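PDB 5GKD: AlyGC from Glaciecola chathamensis, which probably cleaves alginate by beta-elimination as a calcium-binding polysaccharide lyase of family 6. Local coordinates for residues A[25-29]-A[57-61]; A[37-43]-A[67-73]; A[176-180]-A[599-603]; A[460-466]-A[482-488]. All coordinates share one frame; numbering follows the deposited sequence.

Contact 1. Residues A[25-29]-A[57-61]; sequences ILANG and KVFLT
Gly29 is gripped through both its backbone polar atoms by the segment 57-61. Its N donates to Lys57 O at 2.9 Å, a bond bent to 148° at the hydrogen, and its O receives the N-H of Phe59 at 3.0 Å in an almost straight bond of 174°. The two bonds flank Val58, which makes Gly29 and Val58 a parallel bridge pair. Glycine suits this place because phi is strongly positive, and a CB would be pressed against the preceding carbonyl oxygen.

Just before it, the amide of Asn28 comes up beside the root of Lys57, with OD1 3.6 Å from Lys57 CB, while the rest of the lysine runs on extended and leads away. The same OD1 is held by Thr54 N, so the amide ties this turn to the loop leading into strand 58-62 and meets Lys57 only by packing. Val58 CG2, anti to the carbonyl carbon, lies against the carbonyls of Leu26 and Ala27, 3.3 Å from Leu26 O, and CG1 lies 4.1 Å from Leu26 CB. Farther in, Leu26 CD1 meets Leu60 CD1 at 4.2 Å, branched aliphatic groups filling the inside of the coil.

The chain bends between strands 23-26 and 29-32 of a parallel beta-helix; strand 58-62 pairs with the second of these, and strand 73-81 lies beyond, where Leu78 touches both Leu26 and Val58.

Contact 2. Residues A[37-43]-A[67-73]; sequences LFEAKGN and RLAGEHL. With PO4 (phosphate ion), chain I.
Strands 37-41 and 67-69 run parallel, 15° apart and in step from Leu37 beside Arg67 to Glu39 beside Ala69, with a ladder that starts at Phe38 N to Arg67 O, 2.7 Å, and reaches Gly42 N to Glu71 O at 2.9 Å. Leu37 lies over one side of the Arg67 guanidinium, its CD1 4.2 Å above the plane. A bend at chi3 (-65°) turns the arginine's end, and NH1 and NH2 each donate to a separate oxygen of a phosphate ion at the guanidinium edge, NH2 to O1 at 2.7 Å. On the same face the Glu39 stem packs on the Ala69 methyl, CB to CB 3.8 Å, and OE2 forms a salt bridge with Arg95. A CB at Gly70 would run into Ala40 O, so only glycine fits at this bend. Beyond the corner Leu73 returns to pack on Phe38, CB to CE2 3.7 Å, and on Ala40. At the far end water joins Gly42 O to Glu71 OE2, and Asn43 C lies over the His72 ring.

Along the strands, then, Phe38 faces apolar partners, while on the Leu37 side Arg67 and Arg95 both bind the phosphate, which probably came from the crystallisation liquor; two cationic side chains suit an anion.

Contact 3. Residues A[176-180]-A[599-603]; sequences ILGSN and LGIYN. With PO4 (phosphate ion), chain H.
Phi 98° and psi 17° at Gly178 together present its carbonyl to Tyr602, whose CG sits between backbone N and carbonyl carbon (chi1 56°); this brings the ring beneath the carbonyl, and Gly178 O stands above its CD1-CE1 side, 3.4 Å from Tyr602 CD1. Glycine suits these backbone angles, at which a CB would press on Leu177 O. Gly178 O accepts the N-H of Tyr602 at 3.2 Å in a bent bond, and also meets Ile601 CA at 3.3 Å in a CH···O contact. Gly178 CA lies over one face of the ring. Tyr602 OH is hydrogen-bonded to Glu605 OE1 and also to Gly635 N.

These loops belong to two parallel beta-helices of one chain, so the contact joins the two across their interface. The methylene of Ser179 packs on Ile601, CB to CG1 3.6 Å, while OG reaches forward along its own chain to donate to Asn180 O at 2.7 Å and also takes a water.

A second water accepts from Asn180 N at 2.9 Å and donates to Leu599 O at 2.7 Å, linking the backbones. Asn180 itself belongs to the calcium site with Glu183, Glu212 and Glu214. A phosphate ion, probably from the crystallisation liquor and held by Lys219 and Arg240, lies beside its amide; the ND2 bond to it is at best weak.

Contact 4. Residues A[460-466]-A[482-488]; sequences TGDVLVL and TLTIRAQ
Arg486 lies across Val463 on one face of two paired parallel strands, and its course can be followed atom by atom. Its CB sits 3.6 Å from Leu464 O, the acceptor of its own backbone N-H. CG leaves anti to the backbone N (chi1 176°), and the chain runs extended until a turn at chi3 swings the guanidinium back over the neighbouring strand. There CZ comes to 3.9 Å from Val463 CG1, which stands over the centre of one guanidinium face, and NH1 is 4.0 Å from the same methyl. A long arginine suits this partly exposed place, as its aliphatic stem and flat face can cover a valine while NE points to Asp514 in a long, weak ion pair.

Beside it, Thr484 stands next to Val463 and points the same way, CB 3.8 Å from Val463 CG2; its OG1 and Asp462 O share a water. On the other face, Leu464 CD2 meets Leu483 CD2 at 3.9 Å and Leu466 CD1 meets Ile485 CG2, branched residues that fill a buried interior. The backbone ladder is regular from Val463 beside Thr484 to Leu466 beside Ala487, with Arg486 N to Leu464 O at 2.7 Å, and at the start Thr460 OG1 extends it by accepting from Thr482 N at 3.0 Å.

Strands 462-466 and 482-487 are successive rungs of the second beta-helix: strand 441-444 pairs with the first and 510-514 with the second, while helix 450-457 packs on Leu464, Leu466 and Leu483 from the apolar side.

How the contacts relate
Contacts 1, 2 and 4 each join neighbouring coils of a parallel beta-helix, whereas contact 3 joins loops 419 residues apart and ties one helix to the other. Contacts 1 and 2, both only partly buried, share the N-terminal end of the first helix, their centres about 19 Å apart, and interleave along the chain, strand 58-62 leading into strand 65-69. Contact 4, about 53 Å from contact 2 between centres, has a parallel ladder of the same kind in the second helix, but is buried and aliphatic throughout inside, whereas contact 2 adds a phenylalanine to its leucines. Contact 3, buried near the chain's centre, lacks regular strands, relies partly on water and alone includes a calcium-site residue.

Contact 1. Residues A[25-29]-A[57-61]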
loop_
_atom_site.group_PDB
_atom_site.type_symbol
_atom_site.label_atom_id
_atom_site.label_comp_id
_atom_site.label_asym_id
_atom_site.label_seq_id
_atom_site.Cartn_x
_atom_site.Cartn_y
_atom_site.Cartn_z
ATOM N N ILE A 25 41.316 12.231 -5.292
ATOM C CA ILE A 25 40.989 12.376 -3.878
ATOM C C ILE A 25 39.695 13.176 -3.752
ATOM O O ILE A 25 39.650 14.370 -4.084
ATOM C CB ILE A 25 42.129 13.045 -3.104
ATOM C CG1 ILE A 25 43.415 12.225 -3.215
ATOM C CG2 ILE A 25 41.744 13.225 -1.655
ATOM C CD1 ILE A 25 44.579 12.856 -2.463
ATOM N N LEU A 26 38.641 12.527 -3.262
ATOM C CA LEU A 26 37.404 13.227 -2.940
ATOM C C LEU A 26 37.593 13.990 -1.637
ATOM O O LEU A 26 37.872 13.382 -0.598
ATOM C CB LEU A 26 36.229 12.258 -2.814
ATOM C CG LEU A 26 35.850 11.368 -3.994
ATOM C CD1 LEU A 26 34.550 10.602 -3.682
ATOM C CD2 LEU A 26 35.762 12.171 -5.294
ATOM N N ALA A 27 37.442 15.311 -1.703
ATOM C CA ALA A 27 37.602 16.174 -0.546
ATOM C C ALA A 27 36.588 15.834 0.544
ATOM O O ALA A 27 35.451 15.458 0.271
ATOM C CB ALA A 27 37.446 17.647 -0.965
ATOM N N ASN A 28 37.016 15.992 1.793
ATOM C CA ASN A 28 36.146 15.750 2.929
ATOM C C ASN A 28 34.865 16.556 2.798
ATOM O O ASN A 28 34.890 17.727 2.426
ATOM C CB ASN A 28 36.864 16.114 4.230
ATOM C CG ASN A 28 38.007 15.186 4.534
ATOM O OD1 ASN A 28 38.041 14.052 4.056
ATOM N ND2 ASN A 28 38.945 15.648 5.339
ATOM N N GLY A 29 33.753 15.909 3.088
ATOM C CA GLY A 29 32.456 16.537 3.025
ATOM C C GLY A 29 31.402 15.516 2.648
ATOM O O GLY A 29 31.666 14.319 2.571
ATOM N N LYS A 57 35.443 10.875 6.748
ATOM C CA LYS A 57 34.901 12.218 6.557
ATOM C C LYS A 57 34.368 12.467 5.152
ATOM O O LYS A 57 33.931 13.587 4.861
ATOM C CB LYS A 57 35.964 13.278 6.887
ATOM C CG LYS A 57 36.368 13.301 8.356
ATOM C CD LYS A 57 37.430 14.355 8.656
ATOM C CE LYS A 57 37.598 14.531 10.160
ATOM N NZ LYS A 57 38.757 15.390 10.545
ATOM N N VAL A 58 34.428 11.482 4.261
ATOM C CA VAL A 58 33.837 11.577 2.929
ATOM C C VAL A 58 32.609 10.686 2.907
ATOM O O VAL A 58 32.710 9.453 2.982
ATOM C CB VAL A 58 34.825 11.183 1.824
ATOM C CG1 VAL A 58 34.127 11.125 0.479
ATOM C CG2 VAL A 58 35.995 12.144 1.800
ATOM N N PHE A 59 31.453 11.311 2.782
ATOM C CA PHE A 59 30.174 10.631 2.761
ATOM C C PHE A 59 29.561 10.769 1.385
ATOM O O PHE A 59 29.569 11.860 0.809
ATOM C CB PHE A 59 29.233 11.227 3.811
ATOM C CG PHE A 59 29.794 11.202 5.186
ATOM C CD1 PHE A 59 29.778 10.035 5.930
ATOM C CD2 PHE A 59 30.353 12.341 5.740
ATOM C CE1 PHE A 59 30.293 10.003 7.200
ATOM C CE2 PHE A 59 30.880 12.309 7.019
ATOM C CZ PHE A 59 30.848 11.135 7.747
ATOM N N LEU A 60 29.033 9.675 0.871
ATOM C CA LEU A 60 28.255 9.675 -0.356
ATOM C C LEU A 60 26.822 9.355 0.039
ATOM O O LEU A 60 26.536 8.247 0.501
ATOM C CB LEU A 60 28.799 8.679 -1.372
ATOM C CG LEU A 60 29.873 9.274 -2.281
ATOM C CD1 LEU A 60 31.120 9.542 -1.493
ATOM C CD2 LEU A 60 30.176 8.399 -3.471
ATOM N N THR A 61 25.929 10.323 -0.150
ATOM C CA THR A 61 24.586 10.276 0.410
ATOM C C THR A 61 23.540 10.458 -0.690
ATOM O O THR A 61 23.853 10.699 -1.858
ATOM C CB THR A 61 24.393 11.344 1.496
ATOM O OG1 THR A 61 24.417 12.659 0.909
ATOM C CG2 THR A 61 25.475 11.236 2.555
#

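Contact 2. Residues A[37-43]-A[67-73]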
loop_
_atom_site.group_PDB
_atom_site.type_symbol
_atom_site.label_atom_id
_atom_site.label_comp_id
_atom_site.label_asym_id
_atom_site.label_seq_id
_atom_site.Cartn_x
_atom_site.Cartn_y
_atom_site.Cartn_z
ATOM N N LEU A 37 31.209 7.077 -11.563
ATOM C CA LEU A 37 31.688 6.136 -12.568
ATOM C C LEU A 37 33.199 6.279 -12.605
ATOM O O LEU A 37 33.723 7.277 -13.114
ATOM C CB LEU A 37 31.064 6.386 -13.941
ATOM C CG LEU A 37 31.609 5.546 -15.112
ATOM C CD1 LEU A 37 31.544 4.067 -14.786
ATOM C CD2 LEU A 37 30.871 5.838 -16.421
ATOM N N PHE A 38 33.891 5.296 -12.028
ATOM C CA PHE A 38 35.345 5.267 -11.931
ATOM C C PHE A 38 35.831 4.359 -13.049
ATOM O O PHE A 38 35.965 3.149 -12.878
ATOM C CB PHE A 38 35.787 4.760 -10.567
ATOM C CG PHE A 38 37.267 4.877 -10.324
ATOM C CD1 PHE A 38 37.976 5.965 -10.784
ATOM C CD2 PHE A 38 37.936 3.912 -9.616
ATOM C CE1 PHE A 38 39.331 6.063 -10.543
ATOM C CE2 PHE A 38 39.290 4.018 -9.367
ATOM C CZ PHE A 38 39.985 5.077 -9.830
ATOM N N GLU A 39 36.088 4.953 -14.205
ATOM C CA GLU A 39 36.433 4.220 -15.415
ATOM C C GLU A 39 37.781 4.731 -15.881
ATOM O O GLU A 39 37.889 5.873 -16.352
ATOM C CB GLU A 39 35.365 4.389 -16.499
ATOM C CG GLU A 39 35.778 3.799 -17.840
ATOM C CD GLU A 39 34.626 3.665 -18.796
ATOM O OE1 GLU A 39 34.638 2.714 -19.604
ATOM O OE2 GLU A 39 33.712 4.513 -18.742
ATOM N N ALA A 40 38.793 3.888 -15.728
ATOM C CA ALA A 40 40.172 4.241 -15.990
ATOM C C ALA A 40 40.960 2.955 -16.189
ATOM O O ALA A 40 40.446 1.847 -16.028
ATOM C CB ALA A 40 40.751 5.076 -14.846
ATOM N N LYS A 41 42.229 3.113 -16.534
ATOM C CA LYS A 41 43.101 1.968 -16.761
ATOM C C LYS A 41 44.416 2.243 -16.057
ATOM O O LYS A 41 45.278 2.959 -16.570
ATOM C CB LYS A 41 43.310 1.708 -18.239
ATOM C CG LYS A 41 42.015 1.383 -18.961
ATOM C CD LYS A 41 41.902 -0.096 -19.385
ATOM C CE LYS A 41 40.625 -0.397 -20.137
ATOM N NZ LYS A 41 40.438 0.452 -21.333
ATOM N N GLY A 42 44.553 1.701 -14.866
ATOM C CA GLY A 42 45.831 1.685 -14.207
ATOM C C GLY A 42 46.739 0.620 -14.782
ATOM O O GLY A 42 46.478 -0.006 -15.811
ATOM N N ASN A 43 47.804 0.387 -14.038
ATOM C CA ASN A 43 48.946 -0.433 -14.384
ATOM C C ASN A 43 49.106 -1.489 -13.311
ATOM O O ASN A 43 48.863 -1.216 -12.139
ATOM C CB ASN A 43 50.216 0.432 -14.370
ATOM C CG ASN A 43 51.103 0.170 -15.488
ATOM O OD1 ASN A 43 50.829 0.501 -16.589
ATOM N ND2 ASN A 43 52.214 -0.398 -15.237
ATOM N N ARG A 67 30.507 2.782 -9.686
ATOM C CA ARG A 67 30.796 1.791 -10.712
ATOM C C ARG A 67 32.278 1.852 -11.031
ATOM O O ARG A 67 32.833 2.942 -11.191
ATOM C CB ARG A 67 29.958 2.021 -11.973
ATOM C CG ARG A 67 28.480 1.655 -11.802
ATOM C CD ARG A 67 27.658 1.980 -13.031
ATOM N NE ARG A 67 27.613 3.415 -13.285
ATOM C CZ ARG A 67 27.334 3.974 -14.459
ATOM N NH1 ARG A 67 27.088 3.218 -15.530
ATOM N NH2 ARG A 67 27.314 5.297 -14.565
ATOM N N LEU A 68 32.924 0.691 -11.067
ATOM C CA LEU A 68 34.301 0.559 -11.527
ATOM C C LEU A 68 34.308 -0.028 -12.931
ATOM O O LEU A 68 33.545 -0.946 -13.223
ATOM C CB LEU A 68 35.123 -0.347 -10.605
ATOM C CG LEU A 68 35.500 0.165 -9.225
ATOM C CD1 LEU A 68 34.313 0.048 -8.271
ATOM C CD2 LEU A 68 36.726 -0.566 -8.662
ATOM N N ALA A 69 35.172 0.496 -13.795
ATOM C CA ALA A 69 35.265 -0.014 -15.162
ATOM C C ALA A 69 36.693 0.132 -15.662
ATOM O O ALA A 69 37.300 1.188 -15.476
ATOM C CB ALA A 69 34.285 0.728 -16.084
ATOM N N GLY A 70 37.230 -0.912 -16.287
ATOM C CA GLY A 70 38.628 -0.886 -16.692
ATOM C C GLY A 70 39.477 -1.888 -15.937
ATOM O O GLY A 70 39.047 -3.009 -15.720
ATOM N N GLU A 71 40.670 -1.513 -15.505
ATOM C CA GLU A 71 41.505 -2.469 -14.797
ATOM C C GLU A 71 42.522 -1.739 -13.938
ATOM O O GLU A 71 42.836 -0.568 -14.169
ATOM C CB GLU A 71 42.218 -3.425 -15.768
ATOM C CG GLU A 71 42.880 -2.739 -16.940
ATOM C CD GLU A 71 43.714 -3.699 -17.776
ATOM O OE1 GLU A 71 43.490 -4.920 -17.687
ATOM O OE2 GLU A 71 44.622 -3.234 -18.496
ATOM N N HIS A 72 43.036 -2.461 -12.938
ATOM C CA HIS A 72 44.042 -1.952 -12.011
ATOM C C HIS A 72 43.576 -0.675 -11.311
ATOM O O HIS A 72 44.303 0.311 -11.197
ATOM C CB HIS A 72 45.380 -1.767 -12.730
ATOM C CG HIS A 72 45.934 -3.058 -13.250
ATOM N ND1 HIS A 72 46.474 -4.023 -12.421
ATOM C CD2 HIS A 72 45.968 -3.577 -14.501
ATOM C CE1 HIS A 72 46.846 -5.064 -13.146
ATOM N NE2 HIS A 72 46.544 -4.822 -14.409
ATOM N N LEU A 73 42.351 -0.712 -10.807
ATOM C CA LEU A 73 41.777 0.381 -10.040
ATOM C C LEU A 73 41.721 0.008 -8.565
ATOM O O LEU A 73 41.623 -1.168 -8.209
ATOM C CB LEU A 73 40.364 0.713 -10.531
ATOM C CG LEU A 73 40.243 0.827 -12.053
ATOM C CD1 LEU A 73 38.782 0.990 -12.475
ATOM C CD2 LEU A 73 41.098 1.985 -12.590
HETATM P P PO4 I . 26.401 5.547 -18.245
HETATM O O1 PO4 I . 26.406 6.297 -16.933
HETATM O O2 PO4 I . 27.087 6.373 -19.307
HETATM O O3 PO4 I . 27.122 4.223 -18.122
HETATM O O4 PO4 I . 24.970 5.293 -18.635
HETATM O O HOH W 1 47.137 -1.826 -18.008
#

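Contact 3. Residues A[176-180]-A[599-603]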
loop_
_atom_site.group_PDB
_atom_site.type_symbol
_atom_site.label_atom_id
_atom_site.label_comp_id
_atom_site.label_asym_id
_atom_site.label_seq_id
_atom_site.Cartn_x
_atom_site.Cartn_y
_atom_site.Cartn_z
ATOM N N ILE A 176 16.069 -9.632 9.882
ATOM C CA ILE A 176 15.206 -10.548 9.151
ATOM C C ILE A 176 14.492 -9.801 8.034
ATOM O O ILE A 176 13.960 -8.703 8.232
ATOM C CB ILE A 176 14.205 -11.195 10.119
ATOM C CG1 ILE A 176 14.940 -12.039 11.166
ATOM C CG2 ILE A 176 13.165 -12.012 9.365
ATOM C CD1 ILE A 176 14.081 -12.404 12.380
ATOM N N LEU A 177 14.476 -10.397 6.848
ATOM C CA LEU A 177 13.799 -9.782 5.715
ATOM C C LEU A 177 12.303 -10.044 5.765
ATOM O O LEU A 177 11.497 -9.136 5.547
ATOM C CB LEU A 177 14.377 -10.328 4.412
ATOM C CG LEU A 177 14.267 -9.586 3.080
ATOM C CD1 LEU A 177 14.073 -10.557 1.918
ATOM C CD2 LEU A 177 13.275 -8.464 3.043
ATOM N N GLY A 178 11.918 -11.283 6.026
ATOM C CA GLY A 178 10.530 -11.671 5.946
ATOM C C GLY A 178 10.137 -12.352 4.658
ATOM O O GLY A 178 8.940 -12.422 4.356
ATOM N N SER A 179 11.097 -12.847 3.897
ATOM C CA SER A 179 10.874 -13.628 2.689
ATOM C C SER A 179 12.224 -14.158 2.238
ATOM O O SER A 179 13.257 -13.883 2.857
ATOM C CB SER A 179 10.225 -12.811 1.574
ATOM O OG SER A 179 11.193 -12.138 0.802
ATOM N N ASN A 180 12.212 -14.902 1.142
ATOM C CA ASN A 180 13.453 -15.237 0.467
ATOM C C ASN A 180 14.120 -13.973 -0.080
ATOM O O ASN A 180 13.492 -12.935 -0.266
ATOM C CB ASN A 180 13.198 -16.239 -0.658
ATOM C CG ASN A 180 14.457 -17.012 -1.054
ATOM O OD1 ASN A 180 14.493 -17.670 -2.089
ATOM N ND2 ASN A 180 15.475 -16.944 -0.228
ATOM N N LEU A 599 4.263 -14.760 -2.619
ATOM C CA LEU A 599 5.684 -14.725 -2.928
ATOM C C LEU A 599 6.542 -15.104 -1.726
ATOM O O LEU A 599 7.736 -14.782 -1.695
ATOM C CB LEU A 599 6.086 -13.339 -3.433
ATOM C CG LEU A 599 5.267 -12.808 -4.604
ATOM C CD1 LEU A 599 5.693 -11.393 -4.938
ATOM C CD2 LEU A 599 5.433 -13.702 -5.811
ATOM N N GLY A 600 5.958 -15.754 -0.724
ATOM C CA GLY A 600 6.714 -16.125 0.456
ATOM C C GLY A 600 6.905 -15.029 1.485
ATOM O O GLY A 600 7.618 -15.255 2.474
ATOM N N ILE A 601 6.270 -13.851 1.300
ATOM C CA ILE A 601 6.408 -12.708 2.194
ATOM C C ILE A 601 5.383 -12.823 3.325
ATOM O O ILE A 601 4.269 -13.323 3.133
ATOM C CB ILE A 601 6.246 -11.390 1.399
ATOM C CG1 ILE A 601 7.257 -11.316 0.245
ATOM C CG2 ILE A 601 6.454 -10.200 2.293
ATOM C CD1 ILE A 601 7.012 -10.182 -0.706
ATOM N N TYR A 602 5.741 -12.350 4.518
ATOM C CA TYR A 602 4.805 -12.386 5.639
ATOM C C TYR A 602 5.044 -11.174 6.537
ATOM O O TYR A 602 5.954 -10.375 6.303
ATOM C CB TYR A 602 4.882 -13.731 6.393
ATOM C CG TYR A 602 6.225 -14.169 6.941
ATOM C CD1 TYR A 602 7.197 -14.744 6.115
ATOM C CD2 TYR A 602 6.503 -14.079 8.302
ATOM C CE1 TYR A 602 8.408 -15.202 6.639
ATOM C CE2 TYR A 602 7.713 -14.522 8.830
ATOM C CZ TYR A 602 8.653 -15.079 7.997
ATOM O OH TYR A 602 9.833 -15.505 8.530
ATOM N N ASN A 603 4.196 -11.037 7.574
ATOM C CA ASN A 603 4.054 -9.805 8.345
ATOM C C ASN A 603 4.597 -9.867 9.768
ATOM O O ASN A 603 4.690 -8.812 10.415
ATOM C CB ASN A 603 2.574 -9.392 8.431
ATOM C CG ASN A 603 1.974 -9.047 7.081
ATOM O OD1 ASN A 603 0.944 -9.604 6.682
ATOM N ND2 ASN A 603 2.601 -8.103 6.372
HETATM P P PO4 H . 17.590 -19.853 -3.163
HETATM O O1 PO4 H . 19.039 -20.076 -2.820
HETATM O O2 PO4 H . 17.200 -18.569 -2.544
HETATM O O3 PO4 H . 16.737 -21.031 -2.622
HETATM O O4 PO4 H . 17.538 -19.625 -4.656
HETATM O O HOH W 2 9.697 -11.939 -2.026
HETATM O O HOH W 3 10.055 -15.650 -0.621
#

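Contact 4. Residues A[460-466]-A[482-488]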
loop_
_atom_site.group_PDB
_atom_site.type_symbol
_atom_site.label_atom_id
_atom_site.label_comp_id
_atom_site.label_asym_id
_atom_site.label_seq_id
_atom_site.Cartn_x
_atom_site.Cartn_y
_atom_site.Cartn_z
ATOM N N THR A 460 14.611 8.389 21.907
ATOM C CA THR A 460 14.422 6.971 21.625
ATOM C C THR A 460 14.876 6.144 22.817
ATOM O O THR A 460 15.930 6.398 23.403
ATOM C CB THR A 460 15.164 6.557 20.335
ATOM O OG1 THR A 460 14.652 5.295 19.881
ATOM C CG2 THR A 460 16.692 6.428 20.542
ATOM N N GLY A 461 14.060 5.167 23.201
ATOM C CA GLY A 461 14.319 4.384 24.390
ATOM C C GLY A 461 13.656 4.902 25.654
ATOM O O GLY A 461 13.688 4.209 26.670
ATOM N N ASP A 462 13.039 6.079 25.620
ATOM C CA ASP A 462 12.460 6.662 26.826
ATOM C C ASP A 462 11.223 5.890 27.275
ATOM O O ASP A 462 10.651 5.094 26.525
ATOM C CB ASP A 462 12.091 8.124 26.591
ATOM C CG ASP A 462 13.292 9.028 26.624
ATOM O OD1 ASP A 462 14.376 8.530 26.988
ATOM O OD2 ASP A 462 13.160 10.230 26.293
ATOM N N VAL A 463 10.808 6.139 28.521
ATOM C CA VAL A 463 9.601 5.545 29.094
ATOM C C VAL A 463 8.703 6.672 29.576
ATOM O O VAL A 463 9.089 7.453 30.449
ATOM C CB VAL A 463 9.917 4.572 30.239
ATOM C CG1 VAL A 463 8.628 4.018 30.837
ATOM C CG2 VAL A 463 10.793 3.443 29.751
ATOM N N LEU A 464 7.511 6.760 29.003
ATOM C CA LEU A 464 6.515 7.731 29.428
ATOM C C LEU A 464 5.667 7.109 30.536
ATOM O O LEU A 464 5.115 6.017 30.363
ATOM C CB LEU A 464 5.644 8.160 28.247
ATOM C CG LEU A 464 6.116 9.253 27.266
ATOM C CD1 LEU A 464 7.554 9.081 26.830
ATOM C CD2 LEU A 464 5.203 9.327 26.035
ATOM N N VAL A 465 5.586 7.796 31.677
ATOM C CA VAL A 465 4.868 7.318 32.854
ATOM C C VAL A 465 3.660 8.227 33.041
ATOM O O VAL A 465 3.794 9.370 33.493
ATOM C CB VAL A 465 5.758 7.298 34.101
ATOM C CG1 VAL A 465 5.064 6.564 35.223
ATOM C CG2 VAL A 465 7.084 6.644 33.779
ATOM N N LEU A 466 2.479 7.730 32.676
ATOM C CA LEU A 466 1.267 8.536 32.718
ATOM C C LEU A 466 0.689 8.521 34.126
ATOM O O LEU A 466 0.464 7.452 34.707
ATOM C CB LEU A 466 0.223 8.018 31.727
ATOM C CG LEU A 466 0.648 7.535 30.342
ATOM C CD1 LEU A 466 -0.554 7.031 29.563
ATOM C CD2 LEU A 466 1.351 8.633 29.586
ATOM N N THR A 482 11.823 4.430 19.522
ATOM C CA THR A 482 11.513 3.351 20.453
ATOM C C THR A 482 10.979 3.963 21.745
ATOM O O THR A 482 11.616 4.842 22.335
ATOM C CB THR A 482 12.749 2.485 20.715
ATOM O OG1 THR A 482 13.154 1.834 19.492
ATOM C CG2 THR A 482 12.457 1.434 21.771
ATOM N N LEU A 483 9.802 3.517 22.172
ATOM C CA LEU A 483 9.120 4.196 23.266
ATOM C C LEU A 483 8.299 3.207 24.075
ATOM O O LEU A 483 7.721 2.273 23.518
ATOM C CB LEU A 483 8.208 5.303 22.727
ATOM C CG LEU A 483 7.986 6.524 23.610
ATOM C CD1 LEU A 483 9.223 7.420 23.611
ATOM C CD2 LEU A 483 6.755 7.291 23.147
ATOM N N THR A 484 8.249 3.423 25.387
ATOM C CA THR A 484 7.359 2.698 26.287
ATOM C C THR A 484 6.360 3.680 26.884
ATOM O O THR A 484 6.751 4.728 27.404
ATOM C CB THR A 484 8.134 1.994 27.406
ATOM O OG1 THR A 484 9.006 1.006 26.845
ATOM C CG2 THR A 484 7.183 1.307 28.359
ATOM N N ILE A 485 5.078 3.350 26.797
ATOM C CA ILE A 485 4.020 4.119 27.437
ATOM C C ILE A 485 3.511 3.299 28.620
ATOM O O ILE A 485 2.892 2.242 28.439
ATOM C CB ILE A 485 2.901 4.467 26.450
ATOM C CG1 ILE A 485 3.488 5.263 25.276
ATOM C CG2 ILE A 485 1.811 5.248 27.147
ATOM C CD1 ILE A 485 2.484 5.767 24.303
ATOM N N ARG A 486 3.790 3.768 29.837
ATOM C CA ARG A 486 3.529 3.016 31.061
ATOM C C ARG A 486 2.627 3.813 31.990
ATOM O O ARG A 486 2.886 4.992 32.245
ATOM C CB ARG A 486 4.839 2.678 31.779
ATOM C CG ARG A 486 4.665 1.973 33.120
ATOM C CD ARG A 486 6.003 1.712 33.766
ATOM N NE ARG A 486 6.825 0.862 32.913
ATOM C CZ ARG A 486 8.152 0.775 32.983
ATOM N NH1 ARG A 486 8.824 1.495 33.878
ATOM N NH2 ARG A 486 8.808 -0.030 32.152
ATOM N N ALA A 487 1.582 3.176 32.501
ATOM C CA ALA A 487 0.755 3.809 33.523
ATOM C C ALA A 487 1.480 3.779 34.860
ATOM O O ALA A 487 2.045 2.752 35.247
ATOM C CB ALA A 487 -0.596 3.106 33.648
ATOM N N GLN A 488 1.453 4.886 35.548
ATOM C CA GLN A 488 2.048 4.977 36.845
ATOM C C GLN A 488 1.384 3.934 37.723
ATOM O O GLN A 488 2.012 3.254 38.462
ATOM C CB GLN A 488 1.798 6.353 37.352
ATOM C CG GLN A 488 2.036 6.512 38.806
ATOM C CD GLN A 488 3.346 7.120 39.046
ATOM O OE1 GLN A 488 3.544 8.263 38.748
ATOM N NE2 GLN A 488 4.255 6.357 39.563
HETATM O O HOH W 4 11.203 2.527 25.764
#